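Ribosomal-protein-S5-alanine N-acetyltransferase (PDB 3IGR) probably transfers the acetyl group of acetyl-CoA to the N-terminal alanine of ribosomal protein uS5, as a RimJ-type GNAT acetyltransferase. Local coordinates at residues A[125-139]-A[170-183]. Residues are numbered along the deposited sequence; the frame is centred on the assembly and turned at random.
Sequences FKAQNLHRIMAAYIP and EDHILTSKINDDWK
Within the GNAT acetyltransferase fold, strand 132-137 pairs antiparallel with strand 170-178, and the loop leading into R132 and the turn following I178 extend the contact to the end of helix 112-126. I133 with K177, A135 with T175 and Y137 with I173 are the hydrogen-bonded pairs. A135 O takes two bonds from T175: the backbone N at 2.8 Å, nearly in line with the carbonyl, and OG1 at 3.0 Å, from above the carbonyl plane. On the same face, which helix 142-150 covers at A135 and Y137, the Y137 ring lies alongside I173, whose CB stands over one ring face, 3.6 Å from CE2. On the other face, S176 CB lies over the R132 guanidinium in one of its two conformers, which also makes a salt bridge to E156; S176 OG hydrogen-bonds to E156.

At the R132-I178 end of the strands, N179 packs against F125 near the end of helix 112-126. Its CB sits over the centre of the F125 ring, 3.4 Å from the centroid, while ND2 gives a straight bond to L130 O (3.0 Å); OD1 accepts from D181 N in an Asx turn. The W182 indole has H131 CB over one face and the parallel N129 amide offset over the CD1-NE1 side of the other, N129 CG 3.6 Å from W182 CD1, with the N129 carbonyl at its edge. That amide, CG anti to the backbone N (chi1 -164°), grips the K183 backbone twice: ND2 donates to K183 O at 2.9 Å, and K183 N reaches a lone pair of OD1 at 3.1 Å, N-H...O 177°.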
loop_
_atom_site.group_PDB
_atom_site.type_symbol
_atom_site.label_atom_id
_atom_site.label_comp_id
_atom_site.label_asym_id
_atom_site.label_seq_id
_atom_site.Cartn_x
_atom_site.Cartn_y
_atom_site.Cartn_z
ATOM N N PHE A 125 -16.872 -0.189 -6.851
ATOM C CA PHE A 125 -17.542 -0.433 -5.585
ATOM C C PHE A 125 -18.448 0.756 -5.234
ATOM O O PHE A 125 -19.644 0.586 -4.930
ATOM C CB PHE A 125 -16.497 -0.636 -4.482
ATOM C CG PHE A 125 -15.950 -2.046 -4.375
ATOM C CD1 PHE A 125 -16.414 -3.082 -5.191
ATOM C CD2 PHE A 125 -15.009 -2.350 -3.387
ATOM C CE1 PHE A 125 -15.919 -4.388 -5.050
ATOM C CE2 PHE A 125 -14.504 -3.656 -3.237
ATOM C CZ PHE A 125 -14.959 -4.671 -4.074
ATOM N N LYS A 126 -17.863 1.947 -5.276
ATOM C CA LYS A 126 -18.516 3.162 -4.819
ATOM C C LYS A 126 -19.491 3.732 -5.839
ATOM O O LYS A 126 -20.613 4.025 -5.484
ATOM C CB LYS A 126 -17.495 4.215 -4.360
ATOM C CG LYS A 126 -16.773 3.805 -3.063
ATOM C CD LYS A 126 -15.695 4.800 -2.606
ATOM C CE LYS A 126 -15.067 4.321 -1.280
ATOM N NZ LYS A 126 -13.652 4.757 -1.092
ATOM N N ALA A 127 -19.073 3.896 -7.093
ATOM C CA ALA A 127 -19.959 4.474 -8.113
ATOM C C ALA A 127 -20.805 3.432 -8.832
ATOM O O ALA A 127 -21.904 3.739 -9.259
ATOM C CB ALA A 127 -19.183 5.291 -9.112
ATOM N N GLN A 128 -20.306 2.211 -8.991
ATOM C CA GLN A 128 -21.114 1.170 -9.642
ATOM C C GLN A 128 -21.769 0.186 -8.678
ATOM O O GLN A 128 -22.477 -0.707 -9.118
ATOM C CB GLN A 128 -20.325 0.420 -10.719
ATOM C CG GLN A 128 -19.979 1.256 -11.957
ATOM C CD GLN A 128 -21.181 1.587 -12.823
ATOM O OE1 GLN A 128 -22.119 0.814 -12.927
ATOM N NE2 GLN A 128 -21.148 2.746 -13.459
ATOM N N ASN A 129 -21.557 0.359 -7.375
ATOM C CA ASN A 129 -22.195 -0.502 -6.369
ATOM C C ASN A 129 -22.041 -2.005 -6.672
ATOM O O ASN A 129 -22.991 -2.777 -6.561
ATOM C CB ASN A 129 -23.679 -0.108 -6.179
ATOM C CG ASN A 129 -24.277 -0.684 -4.894
ATOM O OD1 ASN A 129 -23.634 -0.662 -3.828
ATOM N ND2 ASN A 129 -25.511 -1.206 -4.984
ATOM N N LEU A 130 -20.845 -2.425 -7.084
ATOM C CA LEU A 130 -20.592 -3.858 -7.173
ATOM C C LEU A 130 -20.383 -4.387 -5.772
ATOM O O LEU A 130 -19.870 -3.676 -4.907
ATOM C CB LEU A 130 -19.387 -4.177 -8.060
ATOM C CG LEU A 130 -19.604 -4.093 -9.573
ATOM C CD1 LEU A 130 -18.372 -4.680 -10.264
ATOM C CD2 LEU A 130 -20.838 -4.868 -9.989
ATOM N N HIS A 131 -20.795 -5.627 -5.543
ATOM C CA HIS A 131 -20.568 -6.302 -4.267
ATOM C C HIS A 131 -19.232 -7.054 -4.246
ATOM O O HIS A 131 -18.613 -7.180 -3.190
ATOM C CB HIS A 131 -21.707 -7.291 -3.987
ATOM C CG HIS A 131 -21.510 -8.128 -2.761
ATOM N ND1 HIS A 131 -21.452 -7.591 -1.495
ATOM C CD2 HIS A 131 -21.366 -9.465 -2.607
ATOM C CE1 HIS A 131 -21.282 -8.560 -0.612
ATOM N NE2 HIS A 131 -21.224 -9.706 -1.264
ATOM N N ARG A 132 -18.808 -7.539 -5.415
ATOM C CA ARG A 132 -17.706 -8.518 -5.529
ATOM C C ARG A 132 -16.940 -8.289 -6.824
ATOM O O ARG A 132 -17.562 -8.114 -7.882
ATOM C CB ARG A 132 -18.278 -9.948 -5.515
ATOM C CG ARG A 132 -17.309 -11.086 -5.907
ATOM C CD ARG A 132 -18.090 -12.384 -6.213
ATOM N NE ARG A 132 -17.231 -13.480 -6.660
ATOM C CZ ARG A 132 -16.521 -14.257 -5.842
ATOM N NH1 ARG A 132 -16.558 -14.058 -4.526
ATOM N NH2 ARG A 132 -15.762 -15.231 -6.335
ATOM N N ILE A 133 -15.609 -8.288 -6.752
ATOM C CA ILE A 133 -14.760 -8.248 -7.946
ATOM C C ILE A 133 -13.897 -9.499 -7.864
ATOM O O ILE A 133 -13.253 -9.745 -6.813
ATOM C CB ILE A 133 -13.826 -6.981 -8.041
ATOM C CG1 ILE A 133 -14.602 -5.658 -8.020
ATOM C CG2 ILE A 133 -12.963 -7.014 -9.290
ATOM C CD1 ILE A 133 -15.373 -5.367 -9.260
HETATM N N MSE A 134 -13.896 -10.282 -8.922
HETATM C CA MSE A 134 -13.158 -11.510 -9.049
HETATM C C MSE A 134 -11.908 -11.324 -9.914
HETATM O O MSE A 134 -11.937 -10.661 -10.886
HETATM C CB MSE A 134 -14.034 -12.587 -9.686
HETATM C CG MSE A 134 -15.072 -13.231 -8.781
HETATM SE SE MSE A 134 -16.505 -14.322 -9.620
HETATM C CE MSE A 134 -16.803 -13.350 -11.202
ATOM N N ALA A 135 -10.825 -11.951 -9.527
ATOM C CA ALA A 135 -9.583 -11.977 -10.293
ATOM C C ALA A 135 -9.000 -13.371 -10.161
ATOM O O ALA A 135 -9.164 -14.013 -9.111
ATOM C CB ALA A 135 -8.583 -10.943 -9.771
ATOM N N ALA A 136 -8.359 -13.841 -11.232
ATOM C CA ALA A 136 -7.751 -15.160 -11.290
ATOM C C ALA A 136 -6.376 -15.026 -11.954
ATOM O O ALA A 136 -6.227 -14.302 -12.935
ATOM C CB ALA A 136 -8.618 -16.097 -12.096
ATOM N N TYR A 137 -5.383 -15.724 -11.423
ATOM C CA TYR A 137 -4.012 -15.593 -11.923
ATOM C C TYR A 137 -3.285 -16.927 -11.895
ATOM O O TYR A 137 -3.529 -17.771 -11.012
ATOM C CB TYR A 137 -3.242 -14.529 -11.127
ATOM C CG TYR A 137 -2.937 -14.878 -9.682
ATOM C CD1 TYR A 137 -1.724 -15.489 -9.333
ATOM C CD2 TYR A 137 -3.841 -14.567 -8.655
ATOM C CE1 TYR A 137 -1.417 -15.792 -8.011
ATOM C CE2 TYR A 137 -3.542 -14.865 -7.314
ATOM C CZ TYR A 137 -2.339 -15.473 -7.005
ATOM O OH TYR A 137 -2.052 -15.787 -5.702
ATOM N N ILE A 138 -2.392 -17.115 -12.865
ATOM C CA ILE A 138 -1.552 -18.307 -12.908
ATOM C C ILE A 138 -0.570 -18.219 -11.711
ATOM O O ILE A 138 0.072 -17.181 -11.517
ATOM C CB ILE A 138 -0.776 -18.404 -14.258
ATOM C CG1 ILE A 138 -1.740 -18.577 -15.441
ATOM C CG2 ILE A 138 0.258 -19.564 -14.220
ATOM C CD1 ILE A 138 -1.181 -18.101 -16.808
ATOM N N PRO A 139 -0.444 -19.297 -10.914
ATOM C CA PRO A 139 0.362 -19.176 -9.692
ATOM C C PRO A 139 1.779 -18.636 -9.911
ATOM O O PRO A 139 2.289 -17.935 -9.044
ATOM C CB PRO A 139 0.420 -20.613 -9.140
ATOM C CG PRO A 139 -0.763 -21.289 -9.701
ATOM C CD PRO A 139 -1.033 -20.640 -11.055
ATOM N N GLU A 170 -3.928 -24.029 -17.983
ATOM C CA GLU A 170 -3.138 -23.474 -16.883
ATOM C C GLU A 170 -3.978 -23.367 -15.608
ATOM O O GLU A 170 -5.097 -22.865 -15.643
ATOM C CB GLU A 170 -2.558 -22.106 -17.278
ATOM C CG GLU A 170 -1.488 -22.182 -18.386
ATOM C CD GLU A 170 -0.123 -22.587 -17.858
ATOM O OE1 GLU A 170 0.036 -22.720 -16.631
ATOM O OE2 GLU A 170 0.809 -22.767 -18.672
ATOM N N ASP A 171 -3.466 -23.922 -14.520
ATOM C CA ASP A 171 -4.037 -23.743 -13.194
ATOM C C ASP A 171 -4.143 -22.226 -12.890
ATOM O O ASP A 171 -3.297 -21.438 -13.332
ATOM C CB ASP A 171 -3.145 -24.432 -12.127
ATOM C CG ASP A 171 -3.078 -25.966 -12.272
ATOM O OD1 ASP A 171 -3.783 -26.558 -13.115
ATOM O OD2 ASP A 171 -2.321 -26.604 -11.509
ATOM N N HIS A 172 -5.192 -21.815 -12.167
ATOM C CA HIS A 172 -5.324 -20.429 -11.720
ATOM C C HIS A 172 -5.778 -20.360 -10.288
ATOM O O HIS A 172 -6.651 -21.142 -9.871
ATOM C CB HIS A 172 -6.375 -19.683 -12.536
ATOM C CG HIS A 172 -5.910 -19.279 -13.897
ATOM N ND1 HIS A 172 -5.914 -17.972 -14.324
ATOM C CD2 HIS A 172 -5.458 -20.015 -14.936
ATOM C CE1 HIS A 172 -5.484 -17.913 -15.570
ATOM N NE2 HIS A 172 -5.207 -19.142 -15.969
ATOM N N ILE A 173 -5.209 -19.409 -9.549
ATOM C CA ILE A 173 -5.681 -19.072 -8.217
ATOM C C ILE A 173 -6.926 -18.213 -8.348
ATOM O O ILE A 173 -6.940 -17.276 -9.131
ATOM C CB ILE A 173 -4.598 -18.306 -7.398
ATOM C CG1 ILE A 173 -3.280 -19.095 -7.354
ATOM C CG2 ILE A 173 -5.102 -17.990 -6.005
ATOM C CD1 ILE A 173 -3.373 -20.464 -6.689
ATOM N N LEU A 174 -7.975 -18.536 -7.609
ATOM C CA LEU A 174 -9.180 -17.706 -7.633
ATOM C C LEU A 174 -9.142 -16.766 -6.437
ATOM O O LEU A 174 -8.902 -17.193 -5.304
ATOM C CB LEU A 174 -10.459 -18.563 -7.597
ATOM C CG LEU A 174 -10.507 -19.771 -8.552
ATOM C CD1 LEU A 174 -11.641 -20.709 -8.207
ATOM C CD2 LEU A 174 -10.598 -19.305 -9.987
ATOM N N THR A 175 -9.369 -15.489 -6.694
ATOM C CA THR A 175 -9.358 -14.492 -5.628
ATOM C C THR A 175 -10.521 -13.531 -5.782
ATOM O O THR A 175 -11.110 -13.408 -6.877
ATOM C CB THR A 175 -8.022 -13.676 -5.584
ATOM O OG1 THR A 175 -8.006 -12.695 -6.637
ATOM C CG2 THR A 175 -6.811 -14.574 -5.713
ATOM N N SER A 176 -10.870 -12.845 -4.696
ATOM C CA SER A 176 -11.908 -11.837 -4.802
ATOM C C SER A 176 -11.726 -10.726 -3.782
ATOM O O SER A 176 -11.016 -10.880 -2.792
ATOM C CB SER A 176 -13.292 -12.467 -4.646
ATOM O OG SER A 176 -13.503 -12.759 -3.282
ATOM N N LYS A 177 -12.352 -9.592 -4.058
ATOM C CA LYS A 177 -12.503 -8.546 -3.074
ATOM C C LYS A 177 -13.998 -8.229 -2.968
ATOM O O LYS A 177 -14.674 -8.085 -3.988
ATOM C CB LYS A 177 -11.721 -7.306 -3.503
ATOM C CG LYS A 177 -11.572 -6.276 -2.387
ATOM C CD LYS A 177 -10.700 -5.105 -2.829
ATOM C CE LYS A 177 -10.496 -4.151 -1.656
ATOM N NZ LYS A 177 -9.403 -3.178 -1.914
ATOM N N ILE A 178 -14.481 -8.134 -1.724
ATOM C CA ILE A 178 -15.909 -7.968 -1.409
ATOM C C ILE A 178 -16.098 -6.584 -0.806
ATOM O O ILE A 178 -15.360 -6.172 0.093
ATOM C CB ILE A 178 -16.392 -9.087 -0.414
ATOM C CG1 ILE A 178 -16.422 -10.460 -1.134
ATOM C CG2 ILE A 178 -17.766 -8.772 0.180
ATOM C CD1 ILE A 178 -16.432 -11.685 -0.181
ATOM N N ASN A 179 -17.093 -5.874 -1.317
ATOM C CA ASN A 179 -17.414 -4.543 -0.859
ATOM C C ASN A 179 -18.368 -4.633 0.329
ATOM O O ASN A 179 -19.556 -4.890 0.131
ATOM C CB ASN A 179 -18.061 -3.804 -2.029
ATOM C CG ASN A 179 -18.593 -2.415 -1.662
ATOM O OD1 ASN A 179 -18.285 -1.863 -0.601
ATOM N ND2 ASN A 179 -19.390 -1.844 -2.571
ATOM N N ASP A 180 -17.853 -4.418 1.544
ATOM C CA ASP A 180 -18.660 -4.512 2.782
ATOM C C ASP A 180 -19.745 -3.437 2.857
ATOM O O ASP A 180 -20.722 -3.587 3.588
ATOM C CB ASP A 180 -17.793 -4.428 4.067
ATOM C CG ASP A 180 -16.910 -5.654 4.285
ATOM O OD1 ASP A 180 -17.039 -6.648 3.538
ATOM O OD2 ASP A 180 -16.074 -5.632 5.230
ATOM N N ASP A 181 -19.557 -2.363 2.094
ATOM C CA ASP A 181 -20.468 -1.235 2.091
ATOM C C ASP A 181 -21.467 -1.270 0.959
ATOM O O ASP A 181 -22.160 -0.277 0.731
ATOM C CB ASP A 181 -19.686 0.080 2.028
ATOM C CG ASP A 181 -18.806 0.295 3.242
ATOM O OD1 ASP A 181 -19.070 -0.294 4.306
ATOM O OD2 ASP A 181 -17.841 1.060 3.129
ATOM N N TRP A 182 -21.524 -2.388 0.237
ATOM C CA TRP A 182 -22.511 -2.578 -0.819
ATOM C C TRP A 182 -23.906 -2.285 -0.244
ATOM O O TRP A 182 -24.195 -2.608 0.920
ATOM C CB TRP A 182 -22.433 -4.005 -1.388
ATOM C CG TRP A 182 -23.527 -4.309 -2.385
ATOM C CD1 TRP A 182 -23.528 -3.999 -3.714
ATOM C CD2 TRP A 182 -24.771 -4.963 -2.124
ATOM N NE1 TRP A 182 -24.698 -4.424 -4.302
ATOM C CE2 TRP A 182 -25.478 -5.025 -3.355
ATOM C CE3 TRP A 182 -25.360 -5.513 -0.971
ATOM C CZ2 TRP A 182 -26.734 -5.624 -3.474
ATOM C CZ3 TRP A 182 -26.632 -6.111 -1.093
ATOM C CH2 TRP A 182 -27.300 -6.153 -2.335
ATOM N N LYS A 183 -24.738 -1.629 -1.043
ATOM C CA LYS A 183 -26.105 -1.308 -0.647
ATOM C C LYS A 183 -27.137 -2.070 -1.491
ATOM O O LYS A 183 -27.090 -1.981 -2.709
ATOM C CB LYS A 183 -26.336 0.185 -0.817
ATOM C CG LYS A 183 -25.555 1.042 0.154
ATOM C CD LYS A 183 -24.730 2.115 -0.568
ATOM C CE LYS A 183 -25.521 2.933 -1.559
ATOM N NZ LYS A 183 -24.646 3.941 -2.224
HETATM O O HOH W 1 -21.003 0.684 -2.347
#